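PDB 4IQD: carboxyvinyl-carboxyphosphonate phosphorylmutase from Bacillus anthracis, which belongs to the phosphoenolpyruvate phosphomutase family, a branch of the TIM-barrel enzymes, and binds pyruvic acid at several sites. Local coordinates for residues Y54-G57 and A58-T61; T219-K223 and T224-S228. One frame throughout, in Å; residues are numbered along the deposited sequence.

Both contacts are local, each a continuous piece of chain, and they share one ligand pocket. Contact 1 spans the end of strand 53-55 and the start of helix 57-63, and supplies Tyr54, Ser56 and Ala58; contact 2, in the loop after strand 215-217, supplies Thr219. Asp95, Arg165, Pro243 and Val244 complete this pyruvic acid site. The centres of the contacts lie about 17 Å apart, and their nearest atoms about 7 Å; they do not touch, but both line the same pocket. Contact 2 then runs outward to a second pyruvic acid, bordered by Tyr226, Tyr227 and Glu231. Contact 1 is buried, contact 2 mostly at the surface.

Contact 1: Y54-G57 and A58-T61; sequences YLSG and AAYT. With PYR (pyruvic acid), chain C.
Ser56 caps helix 57-63 through its hydroxyl: Ala59 N donates to Ser56 OG at 2.8 Å, almost perfectly straight at 177°. The same oxygen passes its own proton outward, to O of the pyruvic acid at 2.9 Å, so a single OG links helix start and ligand. Main-chain bonds take over inside the first turn, where Tyr60 N donates to Ser56 O at 2.9 Å and Thr61 N to Gly57 O. The hydroxyl of Thr61, placed between its backbone N and carbonyl carbon (chi1 53°), folds back along the helix; OG1 lies 2.7 Å from Gly57 O and 2.9 Å from Ala58 O, two acceptors competing for one proton. The methyl of Ala58 makes a van der Waals contact with the ligand's carboxylate, CB lying 3.4 Å from O of the pyruvic acid. On the strand side, Tyr54 has OXT of the ligand at its ring edge, with OH 3.5 Å away and hydrogen-bonded to Gln122. The carboxylate end of the ligand thus faces the start of a helix that follows directly on a barrel strand, and the helix dipole would probably favour a negative group held there by the capping serine.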
loop_
_atom_site.group_PDB
_atom_site.type_symbol
_atom_site.label_atom_id
_atom_site.label_comp_id
_atom_site.label_asym_id
_atom_site.label_seq_id
_atom_site.Cartn_x
_atom_site.Cartn_y
_atom_site.Cartn_z
ATOM N N TYR A 54 -4.734 6.900 11.670
ATOM C CA TYR A 54 -3.743 6.185 12.455
ATOM C C TYR A 54 -2.828 5.373 11.554
ATOM O O TYR A 54 -3.283 4.683 10.648
ATOM C CB TYR A 54 -4.444 5.264 13.456
ATOM C CG TYR A 54 -3.529 4.565 14.436
ATOM C CD1 TYR A 54 -2.895 5.271 15.452
ATOM C CD2 TYR A 54 -3.321 3.194 14.367
ATOM C CE1 TYR A 54 -2.068 4.633 16.361
ATOM C CE2 TYR A 54 -2.498 2.550 15.275
ATOM C CZ TYR A 54 -1.871 3.272 16.267
ATOM O OH TYR A 54 -1.049 2.632 17.171
ATOM N N LEU A 55 -1.530 5.469 11.802
ATOM C CA LEU A 55 -0.575 4.617 11.120
ATOM C C LEU A 55 0.014 3.625 12.111
ATOM O O LEU A 55 0.816 3.995 12.967
ATOM C CB LEU A 55 0.532 5.447 10.481
ATOM C CG LEU A 55 1.525 4.654 9.636
ATOM C CD1 LEU A 55 0.811 3.959 8.487
ATOM C CD2 LEU A 55 2.630 5.559 9.119
ATOM N N SER A 56 -0.400 2.368 12.005
ATOM C CA SER A 56 0.062 1.331 12.922
ATOM C C SER A 56 1.255 0.584 12.350
ATOM O O SER A 56 1.307 0.313 11.152
ATOM C CB SER A 56 -1.063 0.343 13.220
ATOM O OG SER A 56 -0.776 -0.935 12.682
ATOM N N GLY A 57 2.208 0.249 13.211
ATOM C CA GLY A 57 3.375 -0.500 12.787
ATOM C C GLY A 57 2.953 -1.838 12.220
ATOM O O GLY A 57 3.514 -2.319 11.235
ATOM N N ALA A 58 1.940 -2.426 12.846
ATOM C CA ALA A 58 1.417 -3.719 12.435
ATOM C C ALA A 58 0.962 -3.693 10.984
ATOM O O ALA A 58 1.435 -4.477 10.163
ATOM C CB ALA A 58 0.269 -4.131 13.339
ATOM N N ALA A 59 0.048 -2.781 10.677
ATOM C CA ALA A 59 -0.501 -2.678 9.331
ATOM C C ALA A 59 0.561 -2.267 8.323
ATOM O O ALA A 59 0.590 -2.770 7.198
ATOM C CB ALA A 59 -1.659 -1.704 9.307
ATOM N N TYR A 60 1.433 -1.349 8.730
ATOM C CA TYR A 60 2.480 -0.872 7.842
ATOM C C TYR A 60 3.374 -2.015 7.410
ATOM O O TYR A 60 3.524 -2.283 6.223
ATOM C CB TYR A 60 3.334 0.205 8.505
ATOM C CG TYR A 60 4.469 0.657 7.617
ATOM C CD1 TYR A 60 4.211 1.222 6.376
ATOM C CD2 TYR A 60 5.793 0.509 8.007
ATOM C CE1 TYR A 60 5.236 1.634 5.550
ATOM C CE2 TYR A 60 6.828 0.921 7.189
ATOM C CZ TYR A 60 6.543 1.485 5.959
ATOM O OH TYR A 60 7.562 1.899 5.127
ATOM N N THR A 61 3.960 -2.688 8.388
ATOM C CA THR A 61 4.872 -3.784 8.115
ATOM C C THR A 61 4.181 -4.859 7.295
ATOM O O THR A 61 4.719 -5.320 6.292
ATOM C CB THR A 61 5.411 -4.389 9.414
ATOM O OG1 THR A 61 4.314 -4.728 10.271
ATOM C CG2 THR A 61 6.306 -3.390 10.123
HETATM C C PYR C . -1.108 -1.877 16.555
HETATM O O PYR C . -1.507 -1.951 15.312
HETATM O OXT PYR C . -0.391 -0.847 16.939
HETATM C CA PYR C . -1.442 -2.898 17.446
HETATM O O3 PYR C . -0.974 -2.899 18.669
HETATM C CB PYR C . -2.355 -4.005 17.007
#

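Contact 2: T219-K223 and T224-S228; sequences TEFGK and TPYYS. With PYR (pyruvic acid), chain E.
Tyr226 reaches back across the loop to the backbone of Phe221, closing the chain on itself. From CB, its first torsion (chi1 -57°) sets CG beside the backbone N, and the ring extends toward Glu220 and Phe221. Along the ring edge, Tyr226 CE2 comes to 4.0 Å from Glu220 CA, and Tyr226 CZ to 3.9 Å from Phe221 N. At the tip, Tyr226 OH accepts a hydrogen bond from Phe221 N, 2.8 Å long with an N-H...O angle of 170°, the donor lying near the plane of the tyrosine ring. Phe221 adopts a left-handed backbone conformation, and its ring rests one face on Glu220 CB, toward the rim; the Phe221 and Tyr226 side chains slant past each other, with Phe221 CD1 3.9 Å from Tyr226 OH. A water helps to bridge the loop further in: it donates to Thr219 O at 2.9 Å and accepts a weak bond from Thr224 N at 3.3 Å. Tyr226 is also the centre of an inverse gamma turn, and beyond it Tyr227 CD2 lies 3.4 Å from O of a bound pyruvic acid. The Glu220 carboxylate bonds to Thr245, to Arg248 in a salt bridge, and to Gln267 of the second subunit. The loop spans from strand 215-217 to helix 229-234, whose start Ser228 caps, while Glu220 ties it to the beginning of helix 245-264 and to the subunit interface.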
loop_
_atom_site.group_PDB
_atom_site.type_symbol
_atom_site.label_atom_id
_atom_site.label_comp_id
_atom_site.label_asym_id
_atom_site.label_seq_id
_atom_site.Cartn_x
_atom_site.Cartn_y
_atom_site.Cartn_z
ATOM N N THR A 219 -8.633 -3.129 18.095
ATOM C CA THR A 219 -8.103 -4.060 17.119
ATOM C C THR A 219 -8.868 -5.378 17.231
ATOM O O THR A 219 -9.267 -5.787 18.319
ATOM C CB THR A 219 -6.589 -4.261 17.305
ATOM O OG1 THR A 219 -6.077 -5.097 16.262
ATOM C CG2 THR A 219 -6.284 -4.873 18.660
ATOM N N GLU A 220 -9.094 -6.029 16.096
ATOM C CA GLU A 220 -9.934 -7.220 16.051
ATOM C C GLU A 220 -9.190 -8.445 16.567
ATOM O O GLU A 220 -7.969 -8.527 16.458
ATOM C CB GLU A 220 -10.435 -7.469 14.626
ATOM C CG GLU A 220 -11.184 -6.295 14.007
ATOM C CD GLU A 220 -10.260 -5.203 13.505
ATOM O OE1 GLU A 220 -9.061 -5.484 13.307
ATOM O OE2 GLU A 220 -10.730 -4.062 13.314
ATOM N N PHE A 221 -9.941 -9.390 17.129
ATOM C CA PHE A 221 -9.390 -10.644 17.642
ATOM C C PHE A 221 -8.326 -10.424 18.710
ATOM O O PHE A 221 -7.348 -11.162 18.776
ATOM C CB PHE A 221 -8.811 -11.492 16.507
ATOM C CG PHE A 221 -9.617 -11.443 15.248
ATOM C CD1 PHE A 221 -10.874 -12.017 15.197
ATOM C CD2 PHE A 221 -9.116 -10.828 14.113
ATOM C CE1 PHE A 221 -11.622 -11.976 14.040
ATOM C CE2 PHE A 221 -9.859 -10.784 12.951
ATOM C CZ PHE A 221 -11.114 -11.359 12.914
ATOM N N GLY A 222 -8.523 -9.407 19.542
ATOM C CA GLY A 222 -7.567 -9.082 20.582
ATOM C C GLY A 222 -8.151 -9.200 21.974
ATOM O O GLY A 222 -9.217 -9.786 22.154
ATOM N N LYS A 223 -7.457 -8.624 22.952
ATOM C CA LYS A 223 -7.833 -8.733 24.361
ATOM C C LYS A 223 -8.926 -7.746 24.742
ATOM O O LYS A 223 -9.166 -7.504 25.926
ATOM C CB LYS A 223 -6.619 -8.477 25.257
ATOM C CG LYS A 223 -5.315 -9.043 24.738
ATOM C CD LYS A 223 -4.816 -10.184 25.604
ATOM C CE LYS A 223 -3.440 -10.642 25.152
ATOM N NZ LYS A 223 -2.936 -11.798 25.940
ATOM N N THR A 224 -9.577 -7.169 23.741
ATOM C CA THR A 224 -10.605 -6.168 23.981
ATOM C C THR A 224 -11.896 -6.542 23.255
ATOM O O THR A 224 -11.870 -6.879 22.071
ATOM C CB THR A 224 -10.123 -4.778 23.534
ATOM O OG1 THR A 224 -8.809 -4.541 24.054
ATOM C CG2 THR A 224 -11.061 -3.690 24.030
ATOM N N PRO A 225 -13.029 -6.505 23.975
ATOM C CA PRO A 225 -14.349 -6.809 23.416
ATOM C C PRO A 225 -14.791 -5.705 22.470
ATOM O O PRO A 225 -14.259 -4.596 22.525
ATOM C CB PRO A 225 -15.254 -6.842 24.653
ATOM C CG PRO A 225 -14.338 -7.001 25.807
ATOM C CD PRO A 225 -13.096 -6.279 25.426
ATOM N N TYR A 226 -15.758 -6.001 21.614
ATOM C CA TYR A 226 -16.168 -5.043 20.600
ATOM C C TYR A 226 -17.196 -4.054 21.130
ATOM O O TYR A 226 -18.377 -4.118 20.805
ATOM C CB TYR A 226 -16.658 -5.762 19.346
ATOM C CG TYR A 226 -15.613 -6.696 18.790
ATOM C CD1 TYR A 226 -15.637 -8.049 19.090
ATOM C CD2 TYR A 226 -14.582 -6.219 17.992
ATOM C CE1 TYR A 226 -14.677 -8.905 18.599
ATOM C CE2 TYR A 226 -13.612 -7.069 17.492
ATOM C CZ TYR A 226 -13.665 -8.413 17.802
ATOM O OH TYR A 226 -12.710 -9.275 17.312
ATOM N N TYR A 227 -16.722 -3.146 21.973
ATOM C CA TYR A 227 -17.537 -2.042 22.429
ATOM C C TYR A 227 -17.678 -1.033 21.309
ATOM O O TYR A 227 -16.787 -0.894 20.475
ATOM C CB TYR A 227 -16.888 -1.355 23.626
ATOM C CG TYR A 227 -16.858 -2.183 24.883
ATOM C CD1 TYR A 227 -15.666 -2.690 25.371
ATOM C CD2 TYR A 227 -18.023 -2.451 25.585
ATOM C CE1 TYR A 227 -15.632 -3.441 26.527
ATOM C CE2 TYR A 227 -18.001 -3.201 26.739
ATOM C CZ TYR A 227 -16.803 -3.696 27.207
ATOM O OH TYR A 227 -16.774 -4.447 28.359
ATOM N N SER A 228 -18.795 -0.320 21.289
ATOM C CA SER A 228 -18.959 0.763 20.336
ATOM C C SER A 228 -18.155 1.960 20.827
ATOM O O SER A 228 -17.673 1.962 21.960
ATOM C CB SER A 228 -20.437 1.127 20.168
ATOM O OG SER A 228 -20.988 1.627 21.373
HETATM C C PYR E . -20.683 -5.334 24.051
HETATM O O PYR E . -19.390 -5.148 23.957
HETATM O OXT PYR E . -21.343 -4.819 25.060
HETATM C CA PYR E . -21.349 -6.095 23.095
HETATM O O3 PYR E . -22.545 -6.558 23.345
HETATM C CB PYR E . -20.719 -6.374 21.765
HETATM O O HOH W 1 -8.234 -5.855 21.032
#